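GCN5-related N-acetyltransferase (Kribbella flavida, PDB 4MY3) probably transfers the acetyl group of acetyl-CoA to amines, perhaps of aminoglycosides, and carries a sterol carrier protein-like domain beside its GNAT domains. Local coordinates at residues A302-L307 with W320-A325; L307-G312 with V340-S345. One frame throughout, in Å; residues are numbered along the deposited sequence.

Contact 1 of 2, residues A302-L307 with W320-A325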
# COMPACT_ATOMS: atom_id res chain seq x y z
N ALA B 302 -8.79 -50.99 19.51
CA ALA B 302 -9.34 -51.25 18.19
C ALA B 302 -8.93 -52.60 17.61
O ALA B 302 -7.78 -53.01 17.70
CB ALA B 302 -8.95 -50.14 17.24
N GLU B 303 -9.89 -53.29 17.01
CA GLU B 303 -9.57 -54.47 16.23
C GLU B 303 -10.32 -54.42 14.88
O GLU B 303 -11.50 -54.76 14.81
CB GLU B 303 -9.90 -55.72 17.03
CG GLU B 303 -9.40 -55.71 18.48
CD GLU B 303 -7.90 -55.99 18.63
OE1 GLU B 303 -7.33 -55.65 19.70
OE2 GLU B 303 -7.29 -56.56 17.70
N VAL B 304 -9.65 -53.96 13.83
CA VAL B 304 -10.27 -53.82 12.51
C VAL B 304 -9.35 -54.25 11.39
O VAL B 304 -8.14 -54.00 11.43
CB VAL B 304 -10.70 -52.36 12.21
CG1 VAL B 304 -11.99 -52.02 12.91
CG2 VAL B 304 -9.61 -51.39 12.60
N ASP B 305 -9.93 -54.88 10.37
CA ASP B 305 -9.19 -55.24 9.17
C ASP B 305 -9.13 -54.05 8.21
O ASP B 305 -10.12 -53.34 8.03
CB ASP B 305 -9.82 -56.45 8.48
CG ASP B 305 -9.28 -57.78 9.00
OD1 ASP B 305 -8.89 -57.87 10.19
OD2 ASP B 305 -9.24 -58.74 8.20
N LEU B 306 -7.96 -53.83 7.63
CA LEU B 306 -7.73 -52.74 6.69
C LEU B 306 -7.26 -53.34 5.38
O LEU B 306 -6.42 -54.23 5.38
CB LEU B 306 -6.63 -51.83 7.20
CG LEU B 306 -6.83 -50.98 8.44
CD1 LEU B 306 -5.49 -50.35 8.81
CD2 LEU B 306 -7.89 -49.89 8.19
N LEU B 307 -7.79 -52.87 4.25
CA LEU B 307 -7.27 -53.34 2.97
C LEU B 307 -6.45 -52.25 2.29
O LEU B 307 -7.01 -51.29 1.76
CB LEU B 307 -8.40 -53.82 2.06
CG LEU B 307 -7.95 -54.35 0.69
CD1 LEU B 307 -7.08 -55.59 0.85
CD2 LEU B 307 -9.14 -54.66 -0.18
N TRP B 320 -4.82 -56.39 6.03
CA TRP B 320 -4.08 -56.35 7.29
C TRP B 320 -5.03 -56.28 8.48
O TRP B 320 -6.18 -55.88 8.35
CB TRP B 320 -3.12 -55.16 7.32
CG TRP B 320 -2.09 -55.20 6.24
CD1 TRP B 320 -2.25 -54.84 4.93
CD2 TRP B 320 -0.72 -55.62 6.37
NE1 TRP B 320 -1.08 -55.01 4.24
CE2 TRP B 320 -0.12 -55.49 5.09
CE3 TRP B 320 0.05 -56.09 7.43
CZ2 TRP B 320 1.21 -55.82 4.86
CZ3 TRP B 320 1.38 -56.41 7.19
CH2 TRP B 320 1.94 -56.28 5.92
N HIS B 321 -4.54 -56.67 9.66
CA HIS B 321 -5.34 -56.49 10.87
C HIS B 321 -4.72 -55.45 11.81
O HIS B 321 -3.54 -55.53 12.12
CB HIS B 321 -5.54 -57.81 11.61
CG HIS B 321 -6.37 -57.68 12.84
ND1 HIS B 321 -7.75 -57.69 12.82
CD2 HIS B 321 -6.02 -57.49 14.14
CE1 HIS B 321 -8.21 -57.53 14.04
NE2 HIS B 321 -7.18 -57.40 14.86
N LEU B 322 -5.52 -54.49 12.25
CA LEU B 322 -5.04 -53.47 13.18
C LEU B 322 -5.49 -53.82 14.59
O LEU B 322 -6.69 -53.94 14.86
CB LEU B 322 -5.59 -52.09 12.82
CG LEU B 322 -4.72 -50.85 13.11
CD1 LEU B 322 -5.58 -49.63 13.46
CD2 LEU B 322 -3.65 -51.08 14.17
N SER B 323 -4.51 -53.99 15.48
CA SER B 323 -4.77 -54.14 16.90
C SER B 323 -4.18 -52.93 17.61
O SER B 323 -2.99 -52.67 17.52
CB SER B 323 -4.12 -55.42 17.44
OG SER B 323 -4.20 -55.51 18.85
N VAL B 324 -5.03 -52.17 18.30
CA VAL B 324 -4.57 -51.05 19.10
C VAL B 324 -5.10 -51.23 20.52
O VAL B 324 -6.28 -51.53 20.71
CB VAL B 324 -5.04 -49.68 18.53
CG1 VAL B 324 -4.75 -48.56 19.51
CG2 VAL B 324 -4.37 -49.37 17.18
N ALA B 325 -4.21 -51.05 21.50
CA ALA B 325 -4.56 -51.21 22.90
C ALA B 325 -3.43 -50.72 23.79
O ALA B 325 -2.25 -50.96 23.51
CB ALA B 325 -4.86 -52.66 23.21
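His321 lays its imidazole across the strand of Glu303 and Asp305 and is gripped at both nitrogens, each carboxylate meeting the ring at its edge. His321 NE2 donates to Glu303 OE2 (3.0 Å) on the anti lone pair, with carboxylate and ring nearly coplanar. His321 ND1 donates to Asp305 OD1 (2.9 Å), whose carboxylate is turned 73° from the ring and is met nearly along its C-O axis. With CG anti to the backbone N (chi1 -179°), the ring reaches over the neighbouring strand between the two acids. Two donors at once are consistent with a protonated histidine, and the flanking carboxylates would probably stabilise that charge. A phenylalanine here would probably leave Glu303 OE2 and Asp305 OD1 without their shared donor. Glu303 bends at chi2, and its OE1 accepts from Ser323 OG (3.2 Å) on the syn side. Asp305 OD2 turns elsewhere, to Arg319 and Ser334. The other face is largely apolar: Val304 CG2 lies alongside Leu322 CB (4.1 Å), and Leu377 of helix 373-380 packs on both residues. Paired N-H...O=C bonds at Ala302-Val324, Val304-Leu322 and Leu306-Trp320 complete an antiparallel beta hairpin of the sterol carrier protein-like domain, polar on one face and helix-packed on the other.

Contact 2 of 2, residues L307-G312 with V340-S345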
# COMPACT_ATOMS: atom_id res chain seq x y z
N LEU B 307 -7.79 -52.87 4.25
CA LEU B 307 -7.27 -53.34 2.97
C LEU B 307 -6.45 -52.25 2.29
O LEU B 307 -7.01 -51.29 1.76
CB LEU B 307 -8.40 -53.82 2.06
CG LEU B 307 -7.95 -54.35 0.69
CD1 LEU B 307 -7.08 -55.59 0.85
CD2 LEU B 307 -9.14 -54.66 -0.18
N ILE B 308 -5.12 -52.39 2.34
CA ILE B 308 -4.21 -51.40 1.76
C ILE B 308 -3.93 -51.69 0.29
O ILE B 308 -3.35 -52.71 -0.06
CB ILE B 308 -2.86 -51.34 2.52
CG1 ILE B 308 -3.08 -50.96 3.99
CG2 ILE B 308 -1.92 -50.34 1.85
CD1 ILE B 308 -1.82 -50.97 4.85
N ASP B 309 -4.35 -50.77 -0.57
CA ASP B 309 -4.10 -50.88 -2.00
C ASP B 309 -3.01 -49.89 -2.40
O ASP B 309 -3.31 -48.73 -2.63
CB ASP B 309 -5.38 -50.57 -2.76
CG ASP B 309 -5.25 -50.78 -4.24
OD1 ASP B 309 -6.15 -50.31 -4.96
OD2 ASP B 309 -4.27 -51.42 -4.69
N ASP B 310 -1.76 -50.34 -2.47
CA ASP B 310 -0.63 -49.44 -2.72
C ASP B 310 0.39 -50.01 -3.69
O ASP B 310 1.42 -50.53 -3.26
CB ASP B 310 0.10 -49.10 -1.40
CG ASP B 310 1.19 -48.03 -1.57
OD1 ASP B 310 1.89 -47.70 -0.58
OD2 ASP B 310 1.35 -47.51 -2.70
N PRO B 311 0.12 -49.90 -5.00
CA PRO B 311 1.04 -50.33 -6.06
C PRO B 311 2.45 -49.70 -6.04
O PRO B 311 3.32 -50.22 -6.74
CB PRO B 311 0.32 -49.94 -7.36
CG PRO B 311 -0.85 -49.08 -6.95
CD PRO B 311 -1.17 -49.43 -5.53
N GLY B 312 2.69 -48.65 -5.25
CA GLY B 312 4.03 -48.08 -5.15
C GLY B 312 4.92 -48.84 -4.17
O GLY B 312 6.16 -48.84 -4.28
N VAL B 340 -14.82 -54.33 4.09
CA VAL B 340 -13.68 -53.89 4.88
C VAL B 340 -13.25 -52.50 4.42
O VAL B 340 -13.28 -52.20 3.22
CB VAL B 340 -12.48 -54.85 4.68
CG1 VAL B 340 -12.21 -55.07 3.20
CG2 VAL B 340 -11.24 -54.32 5.36
N LEU B 341 -12.90 -51.64 5.37
CA LEU B 341 -12.36 -50.32 5.04
C LEU B 341 -11.18 -50.52 4.11
O LEU B 341 -10.29 -51.32 4.37
CB LEU B 341 -11.90 -49.54 6.27
CG LEU B 341 -11.51 -48.10 5.90
CD1 LEU B 341 -12.74 -47.34 5.41
CD2 LEU B 341 -10.80 -47.32 7.02
N GLN B 342 -11.20 -49.78 3.02
CA GLN B 342 -10.21 -49.92 1.98
C GLN B 342 -9.64 -48.55 1.65
O GLN B 342 -10.38 -47.60 1.41
CB GLN B 342 -10.88 -50.52 0.75
CG GLN B 342 -10.10 -50.34 -0.50
CD GLN B 342 -10.48 -51.35 -1.54
OE1 GLN B 342 -11.45 -52.09 -1.37
NE2 GLN B 342 -9.70 -51.41 -2.62
N LEU B 343 -8.31 -48.45 1.66
CA LEU B 343 -7.65 -47.20 1.34
C LEU B 343 -6.38 -47.34 0.52
O LEU B 343 -5.66 -48.34 0.62
CB LEU B 343 -7.40 -46.37 2.61
CG LEU B 343 -6.83 -46.90 3.93
CD1 LEU B 343 -7.87 -47.61 4.74
CD2 LEU B 343 -5.65 -47.80 3.69
N GLY B 344 -6.10 -46.34 -0.31
CA GLY B 344 -4.85 -46.26 -1.04
C GLY B 344 -3.78 -45.56 -0.22
O GLY B 344 -3.96 -45.32 0.98
N SER B 345 -2.67 -45.22 -0.86
CA SER B 345 -1.54 -44.66 -0.12
C SER B 345 -1.88 -43.31 0.52
O SER B 345 -1.37 -42.97 1.60
CB SER B 345 -0.31 -44.54 -1.02
OG SER B 345 0.74 -43.87 -0.34
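Leu307 and Gln342 lie side by side on one face of the sheet and point the same way, the leucine's CD2 resting 3.7 Å from Gln342 OE1. Gln342 runs extended beyond CG, which carries its amide alongside the Leu307 CD2 methyl; the contact there is van der Waals packing. Nearer the backbone, Leu307 CB meets Val340 CG1 at 4.2 Å. On the opposite face Ile308 and Leu343 approach at a slant, Ile308 CG1 to Leu343 CD2 (4.1 Å). Leu343 holds CG between its backbone N and carbonyl carbon (chi1 46°), which swings the isobutyl end toward Ile308; Leu348 of helix 345-352 packs against both residues. The backbones run parallel and are laced by three bonds, Leu307 N to Leu341 O, Leu343 N to Leu307 O and Asp309 N to Leu343 O, the first of them 2.9 Å long. Beyond the strands, the carboxylate of Asp310 stands over Ser345 CB, with Asp310 OD2 3.8 Å away. That Asp310 OD2 also accepts from Gly312 N (3.1 Å), approached from above the carboxylate plane in an Asx turn, while OD1 is held by Arg283 and Gln316. Ser345 OG turns instead to Gly133 O. The arrangement belongs to the mixed sheet of the sterol carrier protein-like domain, where the parallel pair 302-308 and 341-343 leads, through an N-cap at Gly344, into helix 345-352.

In the fold
Along the chain, strand 302-308 comes first and serves both contacts, which meet at Leu307. Contact 1 closes the shorter loop: twelve residues separate its two segments, and the chain returns as strand 318-325 to pair antiparallel with it. Strand 328-333 then adds to the outer side of that hairpin before the chain comes back to the far edge of strand 302-308, where contact 2 brings in strand 341-343; 27 residues separate its segments. The segments alternate, so the two contacts cross rather than nest. Together they make strand 302-308 an interior strand of the mixed sheet, and contact 2 leads on into helix 345-352, where the side chain of Ser345 lies about 10 Å from those of Tyr129 and His131, which bind acetyl-CoA.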